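Local coordinates for protein hydrogenase maturation factor (Thermoanaerobacter tengcongensis, PDB 3VTI) that probably transfers a carbamoyl group to the C-terminal cysteine of HypE in [NiFe] hydrogenase maturation, and probably also hydrolyses acyl phosphates, at residues V42-S47 and V96-D101; R12-F17 and A62-I67. All blocks are in the same frame, centred on the assembly; numbering follows the deposited sequence.

Interaction 1. Residues V42-S47 and V96-D101; sequences VYNNSS and VGSKED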
ATOM      1  N   VAL A  42      67.746   0.153  50.568  1.00 57.17           N
ATOM      2  CA  VAL A  42      66.575   0.137  49.690  1.00 53.53           C
ATOM      3  C   VAL A  42      65.481  -0.721  50.334  1.00 52.73           C
ATOM      4  O   VAL A  42      65.783  -1.737  50.969  1.00 53.43           O
ATOM      5  CB  VAL A  42      66.913  -0.397  48.258  1.00 51.29           C
ATOM      6  CG1 VAL A  42      67.444  -1.838  48.293  1.00 49.95           C
ATOM      7  CG2 VAL A  42      65.705  -0.286  47.330  1.00 48.53           C
ATOM      8  N   TYR A  43      64.226  -0.293  50.185  1.00 51.06           N
ATOM      9  CA  TYR A  43      63.058  -1.076  50.610  1.00 49.75           C
ATOM     10  C   TYR A  43      61.779  -0.612  49.919  1.00 48.46           C
ATOM     11  O   TYR A  43      61.729   0.481  49.353  1.00 47.88           O
ATOM     12  CB  TYR A  43      62.880  -1.075  52.144  1.00 51.75           C
ATOM     13  CG  TYR A  43      62.550   0.266  52.753  1.00 50.72           C
ATOM     14  CD1 TYR A  43      63.528   1.015  53.390  1.00 50.72           C
ATOM     15  CD2 TYR A  43      61.252   0.783  52.697  1.00 47.23           C
ATOM     16  CE1 TYR A  43      63.223   2.246  53.961  1.00 51.39           C
ATOM     17  CE2 TYR A  43      60.944   2.002  53.249  1.00 47.34           C
ATOM     18  CZ  TYR A  43      61.932   2.727  53.877  1.00 49.61           C
ATOM     19  OH  TYR A  43      61.637   3.937  54.416  1.00 51.28           O
ATOM     20  N   ASN A  44      60.746  -1.448  49.986  1.00 48.06           N
ATOM     21  CA  ASN A  44      59.448  -1.153  49.373  1.00 46.83           C
ATOM     22  C   ASN A  44      58.585  -0.252  50.242  1.00 48.53           C
ATOM     23  O   ASN A  44      58.709  -0.250  51.459  1.00 51.04           O
ATOM     24  CB  ASN A  44      58.687  -2.454  49.077  1.00 45.51           C
ATOM     25  CG  ASN A  44      59.366  -3.306  48.013  1.00 43.62           C
ATOM     26  OD1 ASN A  44      59.658  -2.843  46.924  1.00 40.89           O
ATOM     27  ND2 ASN A  44      59.599  -4.569  48.328  1.00 45.69           N
ATOM     28  N   ASN A  45      57.728   0.532  49.607  1.00 48.17           N
ATOM     29  CA  ASN A  45      56.640   1.217  50.289  1.00 50.19           C
ATOM     30  C   ASN A  45      55.373   1.181  49.424  1.00 49.16           C
ATOM     31  O   ASN A  45      55.389   0.614  48.329  1.00 47.09           O
ATOM     32  CB  ASN A  45      57.043   2.641  50.719  1.00 51.81           C
ATOM     33  CG  ASN A  45      57.532   3.503  49.558  1.00 50.47           C
ATOM     34  OD1 ASN A  45      57.140   3.313  48.410  1.00 47.83           O
ATOM     35  ND2 ASN A  45      58.380   4.477  49.869  1.00 52.08           N
ATOM     36  N   SER A  46      54.275   1.748  49.913  1.00 51.12           N
ATOM     37  CA  SER A  46      53.009   1.683  49.179  1.00 50.94           C
ATOM     38  C   SER A  46      53.078   2.290  47.773  1.00 49.36           C
ATOM     39  O   SER A  46      52.478   1.759  46.833  1.00 48.10           O
ATOM     40  CB  SER A  46      51.889   2.322  49.988  1.00 52.86           C
ATOM     41  OG  SER A  46      52.228   3.649  50.339  1.00 55.80           O
ATOM     42  N   SER A  47      53.834   3.379  47.623  1.00 50.19           N
ATOM     43  CA  SER A  47      53.955   4.100  46.337  1.00 48.77           C
ATOM     44  C   SER A  47      54.924   3.431  45.340  1.00 47.24           C
ATOM     45  O   SER A  47      54.859   3.677  44.123  1.00 45.32           O
ATOM     46  CB  SER A  47      54.405   5.545  46.588  1.00 50.03           C
ATOM     47  OG  SER A  47      53.782   6.103  47.744  1.00 53.07           O
ATOM     48  N   VAL A  96      66.555  -3.872  52.753  1.00 61.97           N
ATOM     49  CA  VAL A  96      65.790  -3.957  53.988  1.00 62.65           C
ATOM     50  C   VAL A  96      64.329  -4.256  53.679  1.00 60.55           C
ATOM     51  O   VAL A  96      63.843  -3.946  52.591  1.00 58.28           O
ATOM     52  CB  VAL A  96      65.998  -2.715  54.900  1.00 64.81           C
ATOM     53  CG1 VAL A  96      67.471  -2.523  55.174  1.00 66.68           C
ATOM     54  CG2 VAL A  96      65.478  -1.479  54.266  1.00 64.36           C
ATOM     55  N   GLY A  97      63.647  -4.894  54.624  1.00 60.95           N
ATOM     56  CA  GLY A  97      62.263  -5.300  54.429  1.00 59.33           C
ATOM     57  C   GLY A  97      61.243  -4.207  54.676  1.00 59.49           C
ATOM     58  O   GLY A  97      61.576  -3.093  55.083  1.00 59.94           O
ATOM     59  N   SER A  98      59.985  -4.546  54.417  1.00 58.95           N
ATOM     60  CA  SER A  98      58.854  -3.663  54.691  1.00 60.13           C
ATOM     61  C   SER A  98      57.569  -4.462  54.851  1.00 60.41           C
ATOM     62  O   SER A  98      57.474  -5.602  54.395  1.00 58.96           O
ATOM     63  CB  SER A  98      58.666  -2.677  53.548  1.00 57.92           C
ATOM     64  OG  SER A  98      58.277  -3.379  52.400  1.00 55.49           O
ATOM     65  N   LYS A  99      56.572  -3.846  55.479  1.00 62.80           N
ATOM     66  CA  LYS A  99      55.235  -4.426  55.536  1.00 63.89           C
ATOM     67  C   LYS A  99      54.659  -4.575  54.123  1.00 62.39           C
ATOM     68  O   LYS A  99      53.784  -5.402  53.891  1.00 62.09           O
ATOM     69  CB  LYS A  99      54.308  -3.603  56.443  1.00 65.65           C
ATOM     70  CG  LYS A  99      53.797  -2.313  55.839  1.00 64.62           C
ATOM     71  CD  LYS A  99      52.894  -1.553  56.785  1.00 65.69           C
ATOM     72  CE  LYS A  99      51.831  -0.771  56.016  1.00 65.26           C
ATOM     73  NZ  LYS A  99      52.384  -0.004  54.852  1.00 62.46           N
ATOM     74  N   GLU A 100      55.176  -3.789  53.184  1.00 62.43           N
ATOM     75  CA  GLU A 100      54.726  -3.825  51.791  1.00 61.55           C
ATOM     76  C   GLU A 100      55.332  -4.969  50.968  1.00 60.91           C
ATOM     77  O   GLU A 100      54.926  -5.186  49.824  1.00 59.04           O
ATOM     78  CB  GLU A 100      54.989  -2.474  51.110  1.00 60.60           C
ATOM     79  CG  GLU A 100      54.222  -1.297  51.723  1.00 62.72           C
ATOM     80  CD  GLU A 100      52.707  -1.403  51.551  1.00 63.53           C
ATOM     81  OE1 GLU A 100      51.987  -1.209  52.551  1.00 65.02           O
ATOM     82  OE2 GLU A 100      52.235  -1.682  50.422  1.00 62.54           O
ATOM     83  N   ASP A 101      56.279  -5.704  51.558  1.00 63.36           N
ATOM     84  CA  ASP A 101      56.937  -6.838  50.891  1.00 63.92           C
ATOM     85  C   ASP A 101      55.949  -7.905  50.448  1.00 64.58           C
ATOM     86  O   ASP A 101      54.960  -8.169  51.141  1.00 65.83           O
ATOM     87  CB  ASP A 101      57.961  -7.501  51.813  1.00 65.15           C
ATOM     88  CG  ASP A 101      59.319  -6.854  51.744  1.00 64.69           C
ATOM     89  OD1 ASP A 101      60.192  -7.247  52.549  1.00 65.95           O
ATOM     90  OD2 ASP A 101      59.517  -5.959  50.899  1.00 62.11           O
TER
HETATM   91  O   HOH W   1      61.629  -3.930  51.088  1.00  5.47           O

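Interaction 2. Residues R12-F17 and A62-I67; sequences RQINIF and AFIREI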
ATOM      1  N   ARG A  12      71.936  11.337  49.196  1.00 86.22           N
ATOM      2  CA  ARG A  12      70.615  11.546  48.583  1.00 83.49           C
ATOM      3  C   ARG A  12      69.553  10.551  49.065  1.00 81.69           C
ATOM      4  O   ARG A  12      69.859   9.420  49.467  1.00 81.13           O
ATOM      5  CB  ARG A  12      70.699  11.493  47.047  1.00 81.13           C
ATOM      6  CG  ARG A  12      71.628  12.514  46.390  1.00 82.62           C
ATOM      7  CD  ARG A  12      71.020  13.913  46.294  1.00 83.95           C
ATOM      8  NE  ARG A  12      71.965  14.862  45.703  1.00 85.71           N
ATOM      9  CZ  ARG A  12      72.802  15.637  46.398  1.00 88.92           C
ATOM     10  NH1 ARG A  12      72.819  15.600  47.727  1.00 90.34           N
ATOM     11  NH2 ARG A  12      73.622  16.461  45.758  1.00 90.13           N
ATOM     12  N   GLN A  13      68.299  10.993  49.002  1.00 80.43           N
ATOM     13  CA  GLN A  13      67.138  10.153  49.281  1.00 78.51           C
ATOM     14  C   GLN A  13      66.255  10.057  48.032  1.00 75.37           C
ATOM     15  O   GLN A  13      65.711  11.060  47.554  1.00 75.14           O
ATOM     16  CB  GLN A  13      66.364  10.697  50.490  1.00 80.54           C
ATOM     17  CG  GLN A  13      65.015  10.040  50.746  1.00 79.17           C
ATOM     18  CD  GLN A  13      63.842  10.950  50.416  1.00 78.74           C
ATOM     19  OE1 GLN A  13      63.699  12.034  50.992  1.00 81.12           O
ATOM     20  NE2 GLN A  13      62.989  10.507  49.501  1.00 74.85           N
ATOM     21  N   ILE A  14      66.122   8.842  47.507  1.00 72.71           N
ATOM     22  CA  ILE A  14      65.443   8.634  46.232  1.00 69.60           C
ATOM     23  C   ILE A  14      64.133   7.867  46.381  1.00 67.86           C
ATOM     24  O   ILE A  14      64.102   6.772  46.935  1.00 67.66           O
ATOM     25  CB  ILE A  14      66.357   7.912  45.206  1.00 68.31           C
ATOM     26  CG1 ILE A  14      67.734   8.601  45.124  1.00 70.29           C
ATOM     27  CG2 ILE A  14      65.684   7.859  43.837  1.00 65.29           C
ATOM     28  CD1 ILE A  14      68.832   7.750  44.481  1.00 70.17           C
ATOM     29  N   ASN A  15      63.058   8.463  45.879  1.00 66.45           N
ATOM     30  CA  ASN A  15      61.764   7.807  45.798  1.00 64.59           C
ATOM     31  C   ASN A  15      61.427   7.431  44.365  1.00 61.56           C
ATOM     32  O   ASN A  15      61.473   8.283  43.467  1.00 61.27           O
ATOM     33  CB  ASN A  15      60.670   8.711  46.364  1.00 65.71           C
ATOM     34  CG  ASN A  15      60.851   8.987  47.834  1.00 69.07           C
ATOM     35  OD1 ASN A  15      61.637   8.319  48.512  1.00 70.32           O
ATOM     36  ND2 ASN A  15      60.134   9.985  48.340  1.00 71.64           N
ATOM     37  N   ILE A  16      61.098   6.159  44.154  1.00 59.28           N
ATOM     38  CA  ILE A  16      60.652   5.678  42.840  1.00 56.22           C
ATOM     39  C   ILE A  16      59.189   5.254  42.930  1.00 55.00           C
ATOM     40  O   ILE A  16      58.850   4.340  43.682  1.00 55.12           O
ATOM     41  CB  ILE A  16      61.523   4.509  42.319  1.00 54.94           C
ATOM     42  CG1 ILE A  16      62.995   4.902  42.312  1.00 55.98           C
ATOM     43  CG2 ILE A  16      61.089   4.091  40.923  1.00 52.67           C
ATOM     44  CD1 ILE A  16      63.937   3.733  42.160  1.00 56.38           C
ATOM     45  N   PHE A  17      58.333   5.949  42.181  1.00 53.79           N
ATOM     46  CA  PHE A  17      56.906   5.656  42.152  1.00 52.82           C
ATOM     47  C   PHE A  17      56.589   4.781  40.947  1.00 50.40           C
ATOM     48  O   PHE A  17      57.110   5.018  39.857  1.00 49.67           O
ATOM     49  CB  PHE A  17      56.065   6.936  42.049  1.00 53.56           C
ATOM     50  CG  PHE A  17      56.168   7.869  43.241  1.00 56.32           C
ATOM     51  CD1 PHE A  17      55.741   9.194  43.124  1.00 58.58           C
ATOM     52  CD2 PHE A  17      56.675   7.447  44.464  1.00 58.69           C
ATOM     53  CE1 PHE A  17      55.819  10.086  44.219  1.00 61.34           C
ATOM     54  CE2 PHE A  17      56.761   8.333  45.562  1.00 60.87           C
ATOM     55  CZ  PHE A  17      56.331   9.649  45.435  1.00 61.15           C
ATOM     56  N   ALA A  62      75.699   9.295  38.802  1.00 85.66           N
ATOM     57  CA  ALA A  62      75.677   8.136  37.916  1.00 83.62           C
ATOM     58  C   ALA A  62      74.654   7.097  38.369  1.00 81.97           C
ATOM     59  O   ALA A  62      73.966   6.497  37.532  1.00 80.05           O
ATOM     60  CB  ALA A  62      77.056   7.519  37.825  1.00 84.76           C
ATOM     61  N   PHE A  63      74.568   6.888  39.687  1.00 83.02           N
ATOM     62  CA  PHE A  63      73.556   6.014  40.297  1.00 81.57           C
ATOM     63  C   PHE A  63      72.169   6.505  39.908  1.00 80.13           C
ATOM     64  O   PHE A  63      71.347   5.728  39.436  1.00 77.97           O
ATOM     65  CB  PHE A  63      73.714   5.976  41.830  1.00 83.38           C
ATOM     66  CG  PHE A  63      72.979   4.830  42.510  1.00 81.55           C
ATOM     67  CD1 PHE A  63      71.712   5.025  43.063  1.00 79.67           C
ATOM     68  CD2 PHE A  63      73.568   3.571  42.620  1.00 80.65           C
ATOM     69  CE1 PHE A  63      71.043   3.980  43.700  1.00 78.37           C
ATOM     70  CE2 PHE A  63      72.901   2.519  43.252  1.00 79.78           C
ATOM     71  CZ  PHE A  63      71.634   2.725  43.790  1.00 78.61           C
ATOM     72  N   ILE A  64      71.940   7.806  40.087  1.00 81.58           N
ATOM     73  CA  ILE A  64      70.695   8.462  39.691  1.00 81.05           C
ATOM     74  C   ILE A  64      70.464   8.354  38.183  1.00 79.84           C
ATOM     75  O   ILE A  64      69.320   8.346  37.727  1.00 78.58           O
ATOM     76  CB  ILE A  64      70.654   9.941  40.168  1.00 82.73           C
ATOM     77  CG1 ILE A  64      70.473   9.996  41.691  1.00 84.44           C
ATOM     78  CG2 ILE A  64      69.542  10.733  39.471  1.00 81.33           C
ATOM     79  CD1 ILE A  64      70.747  11.354  42.323  1.00 86.42           C
ATOM     80  N   ARG A  65      71.544   8.249  37.414  1.00 80.90           N
ATOM     81  CA  ARG A  65      71.426   8.071  35.964  1.00 79.80           C
ATOM     82  C   ARG A  65      71.070   6.645  35.553  1.00 77.87           C
ATOM     83  O   ARG A  65      70.214   6.463  34.697  1.00 76.04           O
ATOM     84  CB  ARG A  65      72.671   8.579  35.223  1.00 81.18           C
ATOM     85  CG  ARG A  65      72.495   9.995  34.687  1.00 82.89           C
ATOM     86  CD  ARG A  65      73.814  10.616  34.253  1.00 87.09           C
ATOM     87  NE  ARG A  65      73.755  12.076  34.315  1.00 89.35           N
ATOM     88  CZ  ARG A  65      74.767  12.858  34.692  1.00 92.76           C
ATOM     89  NH1 ARG A  65      75.934  12.328  35.047  1.00 93.83           N
ATOM     90  NH2 ARG A  65      74.607  14.178  34.724  1.00 94.14           N
ATOM     91  N   GLU A  66      71.714   5.651  36.162  1.00 78.40           N
ATOM     92  CA  GLU A  66      71.409   4.242  35.893  1.00 77.23           C
ATOM     93  C   GLU A  66      69.962   3.854  36.235  1.00 75.92           C
ATOM     94  O   GLU A  66      69.337   3.061  35.524  1.00 74.44           O
ATOM     95  CB  GLU A  66      72.374   3.339  36.648  1.00 78.41           C
ATOM     96  CG  GLU A  66      73.630   3.005  35.882  1.00 80.38           C
ATOM     97  CD  GLU A  66      73.494   1.726  35.089  1.00 80.49           C
ATOM     98  OE1 GLU A  66      73.557   0.637  35.704  1.00 80.87           O
ATOM     99  OE2 GLU A  66      73.335   1.811  33.849  1.00 80.25           O
ATOM    100  N   ILE A  67      69.441   4.410  37.326  1.00 76.47           N
ATOM    101  CA  ILE A  67      68.054   4.195  37.718  1.00 75.25           C
ATOM    102  C   ILE A  67      67.132   4.905  36.736  1.00 73.94           C
ATOM    103  O   ILE A  67      66.070   4.385  36.370  1.00 72.43           O
ATOM    104  CB  ILE A  67      67.792   4.709  39.152  1.00 76.80           C
ATOM    105  CG1 ILE A  67      68.322   3.706  40.174  1.00 77.64           C
ATOM    106  CG2 ILE A  67      66.301   4.975  39.388  1.00 75.87           C
ATOM    107  CD1 ILE A  67      68.413   4.259  41.562  1.00 79.82           C
TER

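Interaction 1. Residues V42-S47 and V96-D101
Asn44, a predicted catalytic residue of the acylphosphatase domain, meets Asp101 where the end of strand 39-45 faces the loop that follows strand 93-95. The contact begins as regular pairing, with Val96 N bonded to Val42 O at 2.9 Å, and the loop then turns from Ser98 to Asp101 in a type I beta turn alongside Asn44 and Asn45. There Asn44 ND2 donates to Asp101 OD2 at 2.9 Å. The donor approaches almost head-on to the C-O bond, and the oxygen lies near the amide plane, yet amide and carboxylate are turned 81° apart, so the two groups cross at about a right angle. A water bridges the same region: it accepts from Asn44 N and donates to Val96 O and Asp101 OD2, adding a water-mediated link beside the direct side-chain bond. Farther along, Glu100 CG, set beside the backbone N (chi1 -63°), lies 3.5 Å from Ser46 N, and the bend at chi2 (-66°) carries the carboxylate alongside Ser46, while OE1 forms a salt bridge to Lys99 NZ at 2.6 Å. With an alanine here, Lys99 would probably lose its acidic mate, and the backbone at Asn45-Ser46 the methylene that packs on it. At the other end Val96 CG2 rests obliquely against the Tyr43 ring, at 3.3 Å from CD1. Around this, the ring of Tyr43 meets that of Tyr50 on strand 48-55, the two planes nearly parallel, Asp101 makes a long, weak ion pair with Arg26 of helix 25-35, and Val42 packs on Val29 of the same helix.

Interaction 2. Residues R12-F17 and A62-I67
Ile14 and Ile16 of strand 10-17 project from one face of the sheet onto helix 57-69, meeting Ile64 and Ile67 in a purely apolar contact that illustrates how a helix seats on a strand with which it runs parallel. The two short axes differ by 6° in direction and approach to 11.2 Å, a separation bridged by the ends of the isoleucine chains. In the closely packed part, Ile14 CD1 lies 3.9 Å from Ile64 CG1, and Ile16 CD1 lies 3.8 Å from Ile67 CG2, the paired side chains meeting at a slant. Both strand isoleucines carry CG1 beside the backbone N, and an extended chi2 (163° at Ile14) pushes CD1 out toward the helix, so that each terminal methyl does the touching. The same Ile14 methyl also approaches Phe63 CD1 at 4.2 Å, near the plane of the ring and therefore at its edge; the Phe63 side chain also touches Val29 and Ile32 of helix 25-35, which joins the two helices over the sheet. The contact thins toward the start of the strand. There the aliphatic part of Arg12 offers CG to Ile64 CD1 at a looser 4.3 Å, and both residues are partly exposed, so this end borders solvent while Ile14, Ile16, Phe63 and Ile67 are buried. Strand 10-17 lies between strands 48-55 and 76-84, which are parallel to each other and linked through helix 57-69. Packing that helix across the intervening strand gives a split beta-alpha-beta crossover, as in the ferredoxin-like alpha/beta sandwich of acylphosphatases.

Interactions 1 and 2 draw on the same five-stranded sheet of the acylphosphatase domain, with centres 16 Å apart, and they divide its work between a site and a core. Interaction 1 lies at the predicted active site: it contains Asn44, and the side chain of Asp101 comes within about 4 Å of that of Arg26, the other predicted catalytic residue. Interaction 2 lies deeper, the side chain of Ile16 being about 9 Å from those of both Asn44 and Arg26. The two meet directly where Ser47 CB packs on Phe17 CD2 at 3.6 Å. Helix 25-35 is a further connection, since its Val29 is touched by Val42 and by Phe63.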